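Local coordinates for LRR receptor-like serine/threonine-protein kinase RGI3 (Arabidopsis thaliana, PDB 5HZ0) that acts as a cell-surface receptor for RGF peptide hormones, which maintain the root stem cell niche, and pairs with SERK co-receptors on binding them, at residues S483-L495 and E508-Q520. The protein carries 5 engineered substitutions. Sequence-based numbering, arbitrary orientation.
Sequences STLPPGIGLLTEL and EIPREISTCRSLQ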
loop_
_atom_site.group_PDB
_atom_site.type_symbol
_atom_site.label_atom_id
_atom_site.label_comp_id
_atom_site.label_asym_id
_atom_site.label_seq_id
_atom_site.Cartn_x
_atom_site.Cartn_y
_atom_site.Cartn_z
ATOM N N SER A 483 18.073 23.973 -29.539
ATOM C CA SER A 483 19.441 23.614 -29.898
ATOM C C SER A 483 19.680 22.106 -29.860
ATOM O O SER A 483 18.766 21.326 -30.104
ATOM C CB SER A 483 20.449 24.335 -29.006
ATOM O OG SER A 483 21.764 24.123 -29.490
ATOM N N THR A 484 20.876 21.687 -29.461
ATOM C CA THR A 484 21.270 20.303 -29.679
ATOM C C THR A 484 21.253 19.471 -28.417
ATOM O O THR A 484 21.496 19.975 -27.326
ATOM C CB THR A 484 22.679 20.207 -30.295
ATOM O OG1 THR A 484 23.592 20.973 -29.502
ATOM C CG2 THR A 484 22.689 20.732 -31.728
ATOM N N LEU A 485 20.947 18.193 -28.574
ATOM C CA LEU A 485 21.079 17.240 -27.487
ATOM C C LEU A 485 22.567 17.139 -27.151
ATOM O O LEU A 485 23.372 16.694 -27.972
ATOM C CB LEU A 485 20.491 15.885 -27.899
ATOM C CG LEU A 485 20.560 14.693 -26.939
ATOM C CD1 LEU A 485 19.873 14.980 -25.621
ATOM C CD2 LEU A 485 19.930 13.486 -27.601
ATOM N N PRO A 486 22.938 17.559 -25.936
ATOM C CA PRO A 486 24.348 17.732 -25.580
ATOM C C PRO A 486 25.085 16.399 -25.538
ATOM O O PRO A 486 24.480 15.365 -25.230
ATOM C CB PRO A 486 24.273 18.339 -24.181
ATOM C CG PRO A 486 23.013 17.784 -23.613
ATOM C CD PRO A 486 22.049 17.739 -24.774
ATOM N N PRO A 487 26.385 16.415 -25.862
ATOM C CA PRO A 487 27.165 15.179 -25.791
ATOM C C PRO A 487 27.160 14.635 -24.367
ATOM O O PRO A 487 27.153 13.420 -24.150
ATOM C CB PRO A 487 28.574 15.620 -26.227
ATOM C CG PRO A 487 28.577 17.102 -26.157
ATOM C CD PRO A 487 27.170 17.540 -26.389
ATOM N N GLY A 488 27.098 15.549 -23.404
ATOM C CA GLY A 488 27.136 15.196 -21.999
ATOM C C GLY A 488 25.957 14.369 -21.528
ATOM O O GLY A 488 25.910 13.946 -20.374
ATOM N N ILE A 489 24.993 14.150 -22.413
ATOM C CA ILE A 489 23.910 13.227 -22.127
ATOM C C ILE A 489 24.514 11.847 -21.855
ATOM O O ILE A 489 23.949 11.041 -21.119
ATOM C CB ILE A 489 22.886 13.182 -23.299
ATOM C CG1 ILE A 489 21.549 12.580 -22.841
ATOM C CG2 ILE A 489 23.468 12.448 -24.513
ATOM C CD1 ILE A 489 21.472 11.076 -22.956
ATOM N N GLY A 490 25.686 11.590 -22.432
ATOM C CA GLY A 490 26.385 10.340 -22.198
ATOM C C GLY A 490 26.918 10.196 -20.782
ATOM O O GLY A 490 27.477 9.164 -20.434
ATOM N N LEU A 491 26.757 11.227 -19.962
ATOM C CA LEU A 491 27.204 11.162 -18.572
ATOM C C LEU A 491 26.202 10.490 -17.651
ATOM O O LEU A 491 26.580 9.992 -16.594
ATOM C CB LEU A 491 27.579 12.547 -18.035
ATOM C CG LEU A 491 28.739 13.166 -18.817
ATOM C CD1 LEU A 491 29.139 14.546 -18.281
ATOM C CD2 LEU A 491 29.916 12.193 -18.823
ATOM N N LEU A 492 24.933 10.438 -18.046
ATOM C CA LEU A 492 23.974 9.784 -17.171
ATOM C C LEU A 492 23.915 8.319 -17.575
ATOM O O LEU A 492 23.274 7.960 -18.550
ATOM C CB LEU A 492 22.598 10.429 -17.307
ATOM C CG LEU A 492 22.565 11.939 -17.565
ATOM C CD1 LEU A 492 21.192 12.364 -18.068
ATOM C CD2 LEU A 492 22.927 12.731 -16.326
ATOM N N THR A 493 24.552 7.483 -16.759
ATOM C CA THR A 493 24.717 6.057 -17.022
ATOM C C THR A 493 23.693 5.227 -16.271
ATOM O O THR A 493 23.682 3.997 -16.360
ATOM C CB THR A 493 26.121 5.587 -16.597
ATOM O OG1 THR A 493 26.268 5.714 -15.173
ATOM C CG2 THR A 493 27.197 6.415 -17.300
ATOM N N GLU A 494 22.856 5.902 -15.491
ATOM C CA GLU A 494 21.776 5.240 -14.776
ATOM C C GLU A 494 20.467 5.393 -15.532
ATOM O O GLU A 494 19.449 4.836 -15.137
ATOM C CB GLU A 494 21.633 5.848 -13.379
ATOM C CG GLU A 494 22.924 5.875 -12.591
ATOM C CD GLU A 494 23.354 4.496 -12.139
ATOM O OE1 GLU A 494 23.142 4.188 -10.945
ATOM O OE2 GLU A 494 23.903 3.725 -12.966
ATOM N N LEU A 495 20.496 6.139 -16.626
ATOM C CA LEU A 495 19.253 6.541 -17.266
ATOM C C LEU A 495 18.586 5.311 -17.882
ATOM O O LEU A 495 19.131 4.677 -18.770
ATOM C CB LEU A 495 19.575 7.568 -18.354
ATOM C CG LEU A 495 18.494 8.489 -18.895
ATOM C CD1 LEU A 495 17.732 9.139 -17.751
ATOM C CD2 LEU A 495 19.149 9.546 -19.771
ATOM N N GLU A 508 22.603 16.637 -34.958
ATOM C CA GLU A 508 22.740 15.189 -34.959
ATOM C C GLU A 508 22.475 14.619 -33.580
ATOM O O GLU A 508 22.499 15.336 -32.588
ATOM C CB GLU A 508 24.137 14.766 -35.402
ATOM C CG GLU A 508 24.225 14.152 -36.782
ATOM C CD GLU A 508 24.409 15.194 -37.860
ATOM O OE1 GLU A 508 23.680 16.209 -37.827
ATOM O OE2 GLU A 508 25.287 15.006 -38.733
ATOM N N ILE A 509 22.198 13.323 -33.531
ATOM C CA ILE A 509 22.247 12.584 -32.290
ATOM C C ILE A 509 23.716 12.318 -31.977
ATOM O O ILE A 509 24.394 11.629 -32.743
ATOM C CB ILE A 509 21.494 11.257 -32.413
ATOM C CG1 ILE A 509 19.999 11.517 -32.617
ATOM C CG2 ILE A 509 21.720 10.397 -31.169
ATOM C CD1 ILE A 509 19.239 10.278 -33.022
ATOM N N PRO A 510 24.216 12.881 -30.860
ATOM C CA PRO A 510 25.625 12.731 -30.476
ATOM C C PRO A 510 25.952 11.273 -30.238
ATOM O O PRO A 510 25.151 10.582 -29.620
ATOM C CB PRO A 510 25.722 13.507 -29.156
ATOM C CG PRO A 510 24.328 13.556 -28.622
ATOM C CD PRO A 510 23.442 13.620 -29.847
ATOM N N ARG A 511 27.105 10.818 -30.720
ATOM C CA ARG A 511 27.517 9.426 -30.566
ATOM C C ARG A 511 27.705 9.043 -29.099
ATOM O O ARG A 511 27.696 7.863 -28.748
ATOM C CB ARG A 511 28.805 9.175 -31.352
ATOM C CG ARG A 511 28.778 9.793 -32.734
ATOM C CD ARG A 511 29.933 9.338 -33.602
ATOM N NE ARG A 511 29.743 9.809 -34.973
ATOM C CZ ARG A 511 28.947 9.222 -35.866
ATOM N NH1 ARG A 511 28.265 8.129 -35.543
ATOM N NH2 ARG A 511 28.834 9.731 -37.086
ATOM N N GLU A 512 27.861 10.055 -28.250
ATOM C CA GLU A 512 28.029 9.876 -26.812
ATOM C C GLU A 512 26.848 9.156 -26.172
ATOM O O GLU A 512 26.990 8.559 -25.100
ATOM C CB GLU A 512 28.187 11.238 -26.163
ATOM C CG GLU A 512 28.560 12.304 -27.159
ATOM C CD GLU A 512 30.048 12.428 -27.330
ATOM O OE1 GLU A 512 30.493 13.271 -28.139
ATOM O OE2 GLU A 512 30.775 11.688 -26.643
ATOM N N ILE A 513 25.691 9.213 -26.841
ATOM C CA ILE A 513 24.500 8.464 -26.436
ATOM C C ILE A 513 24.834 6.982 -26.231
ATOM O O ILE A 513 24.190 6.296 -25.441
ATOM C CB ILE A 513 23.327 8.614 -27.471
ATOM C CG1 ILE A 513 22.020 8.006 -26.944
ATOM C CG2 ILE A 513 23.683 7.978 -28.807
ATOM C CD1 ILE A 513 21.189 8.942 -26.073
ATOM N N SER A 514 25.863 6.504 -26.924
ATOM C CA SER A 514 26.305 5.116 -26.806
ATOM C C SER A 514 26.711 4.710 -25.384
ATOM O O SER A 514 26.682 3.521 -25.052
ATOM C CB SER A 514 27.474 4.861 -27.758
ATOM O OG SER A 514 28.506 5.803 -27.525
ATOM N N THR A 515 27.100 5.684 -24.556
ATOM C CA THR A 515 27.506 5.384 -23.174
ATOM C C THR A 515 26.389 5.415 -22.138
ATOM O O THR A 515 26.670 5.349 -20.940
ATOM C CB THR A 515 28.705 6.219 -22.657
ATOM O OG1 THR A 515 28.412 7.618 -22.758
ATOM C CG2 THR A 515 29.952 5.884 -23.441
ATOM N N CYS A 516 25.136 5.537 -22.571
ATOM C CA CYS A 516 24.075 5.358 -21.605
ATOM C C CYS A 516 23.746 3.884 -21.655
ATOM O O CYS A 516 22.943 3.442 -22.466
ATOM C CB CYS A 516 22.845 6.176 -22.005
ATOM S SG CYS A 516 23.104 7.968 -22.148
ATOM N N ARG A 517 24.275 3.143 -20.693
ATOM C CA ARG A 517 24.305 1.690 -20.798
ATOM C C ARG A 517 23.038 1.097 -20.235
ATOM O O ARG A 517 22.765 -0.086 -20.397
ATOM C CB ARG A 517 25.512 1.133 -20.042
ATOM C CG ARG A 517 25.775 -0.362 -20.257
ATOM C CD ARG A 517 26.326 -0.661 -21.661
ATOM N NE ARG A 517 27.380 0.280 -22.041
ATOM C CZ ARG A 517 28.324 0.040 -22.944
ATOM N NH1 ARG A 517 28.374 -1.127 -23.579
ATOM N NH2 ARG A 517 29.230 0.972 -23.209
ATOM N N SER A 518 22.278 1.924 -19.535
ATOM C CA SER A 518 21.066 1.454 -18.891
ATOM C C SER A 518 19.801 1.782 -19.673
ATOM O O SER A 518 18.699 1.481 -19.223
ATOM C CB SER A 518 20.995 1.978 -17.460
ATOM O OG SER A 518 22.118 1.530 -16.721
ATOM N N LEU A 519 19.947 2.375 -20.854
ATOM C CA LEU A 519 18.787 2.985 -21.498
ATOM C C LEU A 519 17.877 1.941 -22.129
ATOM O O LEU A 519 18.239 1.287 -23.097
ATOM C CB LEU A 519 19.277 3.944 -22.578
ATOM C CG LEU A 519 18.356 5.096 -22.947
ATOM C CD1 LEU A 519 17.898 5.807 -21.690
ATOM C CD2 LEU A 519 19.095 6.049 -23.864
ATOM N N GLN A 520 16.692 1.793 -21.544
ATOM C CA GLN A 520 15.626 0.939 -22.062
ATOM C C GLN A 520 14.712 1.644 -23.075
ATOM O O GLN A 520 14.263 1.049 -24.048
ATOM C CB GLN A 520 14.815 0.329 -20.912
ATOM C CG GLN A 520 15.609 -0.661 -20.044
ATOM C CD GLN A 520 14.889 -1.022 -18.745
ATOM O OE1 GLN A 520 13.673 -0.889 -18.640
ATOM N NE2 GLN A 520 15.645 -1.472 -17.748
#
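Ile489 and Ile513, equivalent positions in successive leucine-rich repeats of the extracellular domain, run alongside each other in the same direction, their CD1 atoms 3.8 Å apart. Both hold CG1 anti to the backbone N (chi1 -162° and -171°), which sends the two tips into the core together. Cys516 closes this packed centre: its SG reaches Ile489 CD1 and sits 3.3 Å from Ile489 O. Leu495 and Leu519 repeat the parallel pairing further along, while the ring of Pro510 sets CG against Leu485 O at 3.3 Å. Gly490 brings bare backbone against the 3-10 turn 511-515, its CA 3.5 Å from Glu512 O in a CA-H...O contact. The outer side is looser and more polar. There Glu512, bent at chi2, lays its CG along Pro487 CB, and Thr515 OG1 lies 2.9 Å from Gly490 O. Ser518 OG donates to Thr493 O (2.9 Å), approaching 22° out of the carbonyl plane. With an alanine at this place, Thr493 O would probably lose its hydroxyl donor and the two loops a tie at their exposed edge. Each segment carries a short 3-10 turn on its way to the next parallel strand, 497-499 or 521-523, as neighbouring coils of the solenoid; Leu495 also packs on strand 473-475, and Ser542 OG hydrogen-bonds to Leu519 O from the following coil.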